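Local coordinates for phosphoprotein (Lettuce necrotic yellows virus, PDB 3T4R), which probably serves as the non-catalytic cofactor that tethers the viral polymerase to its nucleoprotein-RNA template, represented here by its C-terminal domain, at residues H6-L11 against F32-D37; A13-E18 against K53-I58. All blocks are in the same frame, centred on the assembly; numbering follows the deposited sequence. Where two conformers were deposited one is given.

Contact 1: H6-L11 against F32-D37; sequences HEKEKL and FLVPDD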
loop_
_atom_site.group_PDB
_atom_site.type_symbol
_atom_site.label_atom_id
_atom_site.label_comp_id
_atom_site.label_asym_id
_atom_site.label_seq_id
_atom_site.Cartn_x
_atom_site.Cartn_y
_atom_site.Cartn_z
ATOM N N HIS A 6 -5.720 -9.028 -4.358
ATOM C CA HIS A 6 -7.028 -8.455 -4.302
ATOM C C HIS A 6 -7.195 -7.735 -2.958
ATOM O O HIS A 6 -7.623 -6.593 -2.938
ATOM C CB HIS A 6 -8.029 -9.596 -4.440
ATOM C CG HIS A 6 -9.456 -9.170 -4.401
ATOM N ND1 HIS A 6 -10.172 -8.861 -5.530
ATOM C CD2 HIS A 6 -10.305 -9.014 -3.360
ATOM C CE1 HIS A 6 -11.401 -8.526 -5.182
ATOM N NE2 HIS A 6 -11.500 -8.591 -3.868
ATOM N N GLU A 7 -6.874 -8.380 -1.844
ATOM C CA GLU A 7 -7.130 -7.731 -0.561
ATOM C C GLU A 7 -6.173 -6.610 -0.265
ATOM O O GLU A 7 -6.530 -5.675 0.460
ATOM C CB GLU A 7 -7.072 -8.704 0.588
ATOM C CG GLU A 7 -8.120 -9.808 0.621
ATOM C CD GLU A 7 -9.534 -9.320 0.688
ATOM O OE1 GLU A 7 -9.819 -8.348 1.388
ATOM O OE2 GLU A 7 -10.381 -9.904 0.004
ATOM N N LYS A 8 -4.969 -6.682 -0.823
ATOM C CA LYS A 8 -4.030 -5.533 -0.769
ATOM C C LYS A 8 -4.538 -4.259 -1.564
ATOM O O LYS A 8 -4.444 -3.105 -1.059
ATOM C CB LYS A 8 -2.631 -5.960 -1.269
ATOM C CG LYS A 8 -1.961 -6.945 -0.322
ATOM C CD LYS A 8 -0.581 -7.304 -0.755
ATOM C CE LYS A 8 -0.077 -8.209 0.201
ATOM N NZ LYS A 8 1.384 -8.542 -0.022
ATOM N N GLU A 9 -5.057 -4.488 -2.758
ATOM C CA GLU A 9 -5.651 -3.437 -3.599
ATOM C C GLU A 9 -6.868 -2.810 -2.894
ATOM O O GLU A 9 -7.053 -1.610 -2.911
ATOM C CB GLU A 9 -5.981 -3.995 -4.979
ATOM C CG GLU A 9 -4.740 -4.296 -5.814
ATOM C CD GLU A 9 -5.065 -4.957 -7.161
ATOM O OE1 GLU A 9 -6.173 -4.737 -7.714
ATOM O OE2 GLU A 9 -4.251 -5.768 -7.660
ATOM N N LYS A 10 -7.647 -3.625 -2.215
ATOM C CA LYS A 10 -8.825 -3.184 -1.474
ATOM C C LYS A 10 -8.356 -2.386 -0.274
ATOM O O LYS A 10 -8.989 -1.426 0.046
ATOM C CB LYS A 10 -9.626 -4.410 -0.992
ATOM C CG LYS A 10 -10.877 -4.074 -0.271
ATOM C CD LYS A 10 -11.574 -5.215 0.498
ATOM C CE LYS A 10 -12.073 -6.302 -0.405
ATOM N NZ LYS A 10 -12.880 -7.343 0.330
ATOM N N LEU A 11 -7.242 -2.771 0.373
ATOM C CA LEU A 11 -6.718 -2.001 1.462
ATOM C C LEU A 11 -6.279 -0.658 1.020
ATOM O O LEU A 11 -6.568 0.332 1.663
ATOM C CB LEU A 11 -5.506 -2.693 2.082
ATOM C CG LEU A 11 -5.163 -2.557 3.553
ATOM C CD1 LEU A 11 -3.698 -2.620 3.834
ATOM C CD2 LEU A 11 -5.841 -1.467 4.422
ATOM N N PHE A 32 5.150 -4.664 -3.104
ATOM C CA PHE A 32 6.172 -3.834 -2.465
ATOM C C PHE A 32 5.563 -2.731 -1.544
ATOM O O PHE A 32 6.072 -2.422 -0.466
ATOM C CB PHE A 32 6.991 -3.185 -3.550
ATOM C CG PHE A 32 8.043 -2.268 -3.041
ATOM C CD1 PHE A 32 9.311 -2.382 -3.479
ATOM C CD2 PHE A 32 7.746 -1.269 -2.105
ATOM C CE1 PHE A 32 10.267 -1.503 -3.001
ATOM C CE2 PHE A 32 8.708 -0.431 -1.611
ATOM C CZ PHE A 32 9.946 -0.545 -2.047
ATOM N N LEU A 33 4.476 -2.135 -1.977
ATOM C CA LEU A 33 3.881 -1.109 -1.203
ATOM C C LEU A 33 3.164 -1.643 0.035
ATOM O O LEU A 33 3.149 -0.976 1.077
ATOM C CB LEU A 33 2.868 -0.399 -2.101
ATOM C CG LEU A 33 3.422 0.407 -3.261
ATOM C CD1 LEU A 33 2.277 1.022 -3.989
ATOM C CD2 LEU A 33 4.273 1.538 -2.791
ATOM N N VAL A 34 2.521 -2.775 -0.118
ATOM C CA VAL A 34 1.715 -3.442 0.934
ATOM C C VAL A 34 2.284 -4.847 1.152
ATOM O O VAL A 34 1.795 -5.827 0.665
ATOM C CB VAL A 34 0.248 -3.524 0.546
ATOM C CG1 VAL A 34 -0.553 -3.929 1.775
ATOM C CG2 VAL A 34 -0.291 -2.130 0.086
ATOM N N PRO A 35 3.410 -4.921 1.853
ATOM C CA PRO A 35 3.913 -6.218 2.209
ATOM C C PRO A 35 2.860 -6.961 3.087
ATOM O O PRO A 35 1.946 -6.276 3.596
ATOM C CB PRO A 35 5.182 -5.870 3.019
ATOM C CG PRO A 35 5.539 -4.416 2.567
ATOM C CD PRO A 35 4.251 -3.784 2.343
ATOM N N ASP A 36 2.969 -8.286 3.283
ATOM C CA ASP A 36 1.950 -9.062 4.016
ATOM C C ASP A 36 1.773 -8.623 5.499
ATOM O O ASP A 36 0.740 -8.807 6.079
ATOM C CB ASP A 36 2.314 -10.563 4.034
ATOM C CG ASP A 36 2.503 -11.168 2.617
ATOM O OD1 ASP A 36 1.898 -10.636 1.686
ATOM O OD2 ASP A 36 3.256 -12.172 2.423
ATOM N N ASP A 37 2.826 -8.123 6.116
ATOM C CA ASP A 37 2.797 -7.619 7.484
ATOM C C ASP A 37 1.911 -6.387 7.570
ATOM O O ASP A 37 1.311 -6.124 8.579
ATOM C CB ASP A 37 4.214 -7.324 8.030
ATOM C CG ASP A 37 5.003 -6.234 7.219
ATOM O OD1 ASP A 37 5.382 -5.172 7.786
ATOM O OD2 ASP A 37 5.318 -6.472 6.031
#
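Lys8 reaches from helix 4-14 across the junction between helices 27-33 and 36-41, running past Val34 in the opposite sense to that residue's own side chain. Its CB lies 4.2 Å from CB of Val34, and CG rests on the valine CG1 at 3.9 Å. Farther out, CD passes Val34 O, CE lies 3.1 Å from Val34 O and near Asp36 OD1, and the extended chain carries NZ to two acceptors. One is the backbone oxygen Val34 O, 2.8 Å from Lys8 NZ and met nearly head-on, with a C=O...N angle of 160°. The other is the carboxylate of Asp36, whose OD1 closes a salt bridge of 2.8 Å with Lys8 NZ. A carbonyl in the helix-to-helix turn, just before Pro35 at the N-cap position, is thus gripped by the same ammonium group that pairs with the aspartate. Asp31 adds a long, weak ion pair to NZ, while the Asp36 side chain also lies about 3 Å from a bound magnesium ion. Val34 CG1 also touches Leu11 CD1 at 4.0 Å, well away from the ammonium group. Helix 50-72 borders the turn elsewhere: Asn61 donates a hydrogen bond to Leu33 O, and Pro35 packs on the same asparagine.

Contact 2: A13-E18 against K53-I58; sequences ADLDWE and KIQNEI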
loop_
_atom_site.group_PDB
_atom_site.type_symbol
_atom_site.label_atom_id
_atom_site.label_comp_id
_atom_site.label_asym_id
_atom_site.label_seq_id
_atom_site.Cartn_x
_atom_site.Cartn_y
_atom_site.Cartn_z
ATOM N N ALA A 13 -7.427 1.049 -1.462
ATOM C CA ALA A 13 -8.665 1.838 -1.579
ATOM C C ALA A 13 -9.295 2.293 -0.248
ATOM O O ALA A 13 -9.824 3.411 -0.175
ATOM C CB ALA A 13 -9.691 1.079 -2.386
ATOM N N ASP A 14 -9.262 1.409 0.759
ATOM C CA ASP A 14 -9.859 1.644 2.055
ATOM C C ASP A 14 -9.037 2.665 2.757
ATOM O O ASP A 14 -9.515 3.316 3.670
ATOM C CB ASP A 14 -9.848 0.372 2.875
ATOM C CG ASP A 14 -10.911 -0.622 2.451
ATOM O OD1 ASP A 14 -11.910 -0.253 1.774
ATOM O OD2 ASP A 14 -10.765 -1.801 2.843
ATOM N N LEU A 15 -7.770 2.808 2.362
ATOM C CA LEU A 15 -6.907 3.842 2.938
ATOM C C LEU A 15 -6.868 5.129 2.097
ATOM O O LEU A 15 -6.066 6.004 2.345
ATOM C CB LEU A 15 -5.485 3.281 3.093
ATOM C CG LEU A 15 -5.326 2.138 4.086
ATOM C CD1 LEU A 15 -3.832 1.646 4.027
ATOM C CD2 LEU A 15 -5.649 2.525 5.519
ATOM N N ASP A 16 -7.771 5.234 1.121
ATOM C CA ASP A 16 -8.036 6.476 0.369
ATOM C C ASP A 16 -7.109 6.742 -0.774
ATOM O O ASP A 16 -7.142 7.761 -1.317
ATOM C CB ASP A 16 -8.177 7.692 1.295
ATOM C CG ASP A 16 -9.502 7.661 2.069
ATOM O OD1 ASP A 16 -10.586 7.505 1.467
ATOM O OD2 ASP A 16 -9.431 7.710 3.319
ATOM N N TRP A 17 -6.350 5.754 -1.204
ATOM C CA TRP A 17 -5.626 5.877 -2.445
ATOM C C TRP A 17 -6.658 5.916 -3.548
ATOM O O TRP A 17 -7.717 5.273 -3.423
ATOM C CB TRP A 17 -4.661 4.666 -2.611
ATOM C CG TRP A 17 -3.297 5.066 -2.213
ATOM C CD1 TRP A 17 -2.383 5.664 -2.997
ATOM C CD2 TRP A 17 -2.707 4.998 -0.893
ATOM N NE1 TRP A 17 -1.242 5.970 -2.275
ATOM C CE2 TRP A 17 -1.417 5.556 -0.980
ATOM C CE3 TRP A 17 -3.142 4.520 0.335
ATOM C CZ2 TRP A 17 -0.555 5.662 0.141
ATOM C CZ3 TRP A 17 -2.320 4.615 1.416
ATOM C CH2 TRP A 17 -1.043 5.197 1.328
ATOM N N GLU A 18 -6.419 6.635 -4.629
ATOM C CA GLU A 18 -7.500 6.739 -5.608
ATOM C C GLU A 18 -7.462 5.434 -6.370
ATOM O O GLU A 18 -6.395 4.860 -6.571
ATOM C CB GLU A 18 -7.317 7.985 -6.496
ATOM C CG GLU A 18 -8.598 8.774 -6.981
ATOM C CD GLU A 18 -9.466 9.387 -5.861
ATOM O OE1 GLU A 18 -8.892 10.135 -5.042
ATOM O OE2 GLU A 18 -10.717 9.124 -5.799
ATOM N N LYS A 53 -1.832 5.070 10.730
ATOM C CA LYS A 53 -0.637 4.237 10.969
ATOM C C LYS A 53 -0.176 3.500 9.701
ATOM O O LYS A 53 0.959 3.646 9.247
ATOM C CB LYS A 53 -0.886 3.227 12.096
ATOM C CG LYS A 53 0.426 2.702 12.843
ATOM C CD LYS A 53 0.108 1.427 13.642
ATOM C CE LYS A 53 0.974 0.197 13.241
ATOM N NZ LYS A 53 2.425 0.254 13.638
ATOM N N ILE A 54 -1.094 2.745 9.122
ATOM C CA ILE A 54 -0.853 1.983 7.937
ATOM C C ILE A 54 -0.547 2.834 6.733
ATOM O O ILE A 54 0.358 2.468 5.969
ATOM C CB ILE A 54 -2.046 1.103 7.637
ATOM C CG1 ILE A 54 -2.326 0.237 8.857
ATOM C CG2 ILE A 54 -1.785 0.238 6.384
ATOM C CD1 ILE A 54 -3.572 -0.548 8.768
ATOM N N GLN A 55 -1.294 3.920 6.537
ATOM C CA GLN A 55 -1.033 4.882 5.465
ATOM C C GLN A 55 0.410 5.361 5.566
ATOM O O GLN A 55 1.096 5.424 4.546
ATOM C CB GLN A 55 -1.914 6.123 5.590
ATOM C CG GLN A 55 -3.342 5.965 5.155
ATOM C CD GLN A 55 -4.172 7.204 5.450
ATOM O OE1 GLN A 55 -3.747 8.096 6.210
ATOM N NE2 GLN A 55 -5.361 7.270 4.878
ATOM N N ASN A 56 0.855 5.702 6.776
ATOM C CA ASN A 56 2.231 6.097 7.007
ATOM C C ASN A 56 3.226 4.985 6.552
ATOM O O ASN A 56 4.272 5.270 5.935
ATOM C CB ASN A 56 2.458 6.482 8.482
ATOM C CG ASN A 56 1.862 7.858 8.841
ATOM O OD1 ASN A 56 1.786 8.755 7.977
ATOM N ND2 ASN A 56 1.522 8.058 10.136
ATOM N N GLU A 57 2.930 3.751 6.887
ATOM C CA GLU A 57 3.817 2.645 6.512
ATOM C C GLU A 57 3.907 2.511 4.991
ATOM O O GLU A 57 4.991 2.264 4.460
ATOM C CB GLU A 57 3.354 1.304 7.124
ATOM C CG GLU A 57 3.487 1.225 8.626
ATOM C CD GLU A 57 4.608 0.352 9.070
ATOM O OE1 GLU A 57 5.710 0.434 8.464
ATOM O OE2 GLU A 57 4.416 -0.411 10.051
ATOM N N ILE A 58 2.777 2.621 4.309
ATOM C CA ILE A 58 2.714 2.442 2.862
ATOM C C ILE A 58 3.438 3.606 2.122
ATOM O O ILE A 58 4.168 3.403 1.125
ATOM C CB ILE A 58 1.252 2.373 2.427
ATOM C CG1 ILE A 58 0.690 0.981 2.821
ATOM C CG2 ILE A 58 1.099 2.469 0.917
ATOM C CD1 ILE A 58 -0.783 0.896 2.728
#
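The side chains of Leu15 and Ile54 cross at about a right angle, and the leucine CD1 is pressed tightly against Ile54 CG2 at 3.4 Å. The same methyl meets Ile58 CD1, one helical turn farther on, also at 3.4 Å, so a single branch of Leu15 touches both isoleucines. Gln55 lies between them in sequence and runs antiparallel to the Leu15 side chain; extended beyond CG, it brings NE2 to Leu15 O with a bond of 2.9 Å. That bond is bent, 145° at the hydrogen, and the donor stands 34° off the carbonyl plane. The accepting carbonyl comes just after helix 4-14, where the chain closes in a Schellman motif: Asp16, with positive phi, is the C-prime residue, Trp17 N returns to Leu12 O and Asp16 N to Ala13 O. The chain then turns along helix 50-72, and a salt bridge from Asp16 OD2 to Lys51 holds it there too. Trp17 presents its six-membered ring to that helix. Its CH2 approaches Ile58 CG2 obliquely at 3.5 Å, while Gln55 O lies at the indole edge, close to its plane, and the Gln55 amide stands almost perpendicular to the ring.

The two contacts lie about 10 Å apart, centre to centre, near the middle of this small helical domain, and both draw on helix 4-14. Their segments alternate along the chain: 6-11 and 13-18 come first, then 32-37 and 53-58. Contact 1 ties the body of the first helix to the turn between helices 27-33 and 36-41; contact 2 ties its C-terminal end to the long helix 50-72. They also meet directly, for Val34 CG2 packs on Ile58 CD1 at 4.0 Å and Leu11 CD1 approaches Ile54 CG2 at 4.3 Å. Early, middle and late parts of the chain therefore share one apolar core within the phosphoprotein's C-terminal domain.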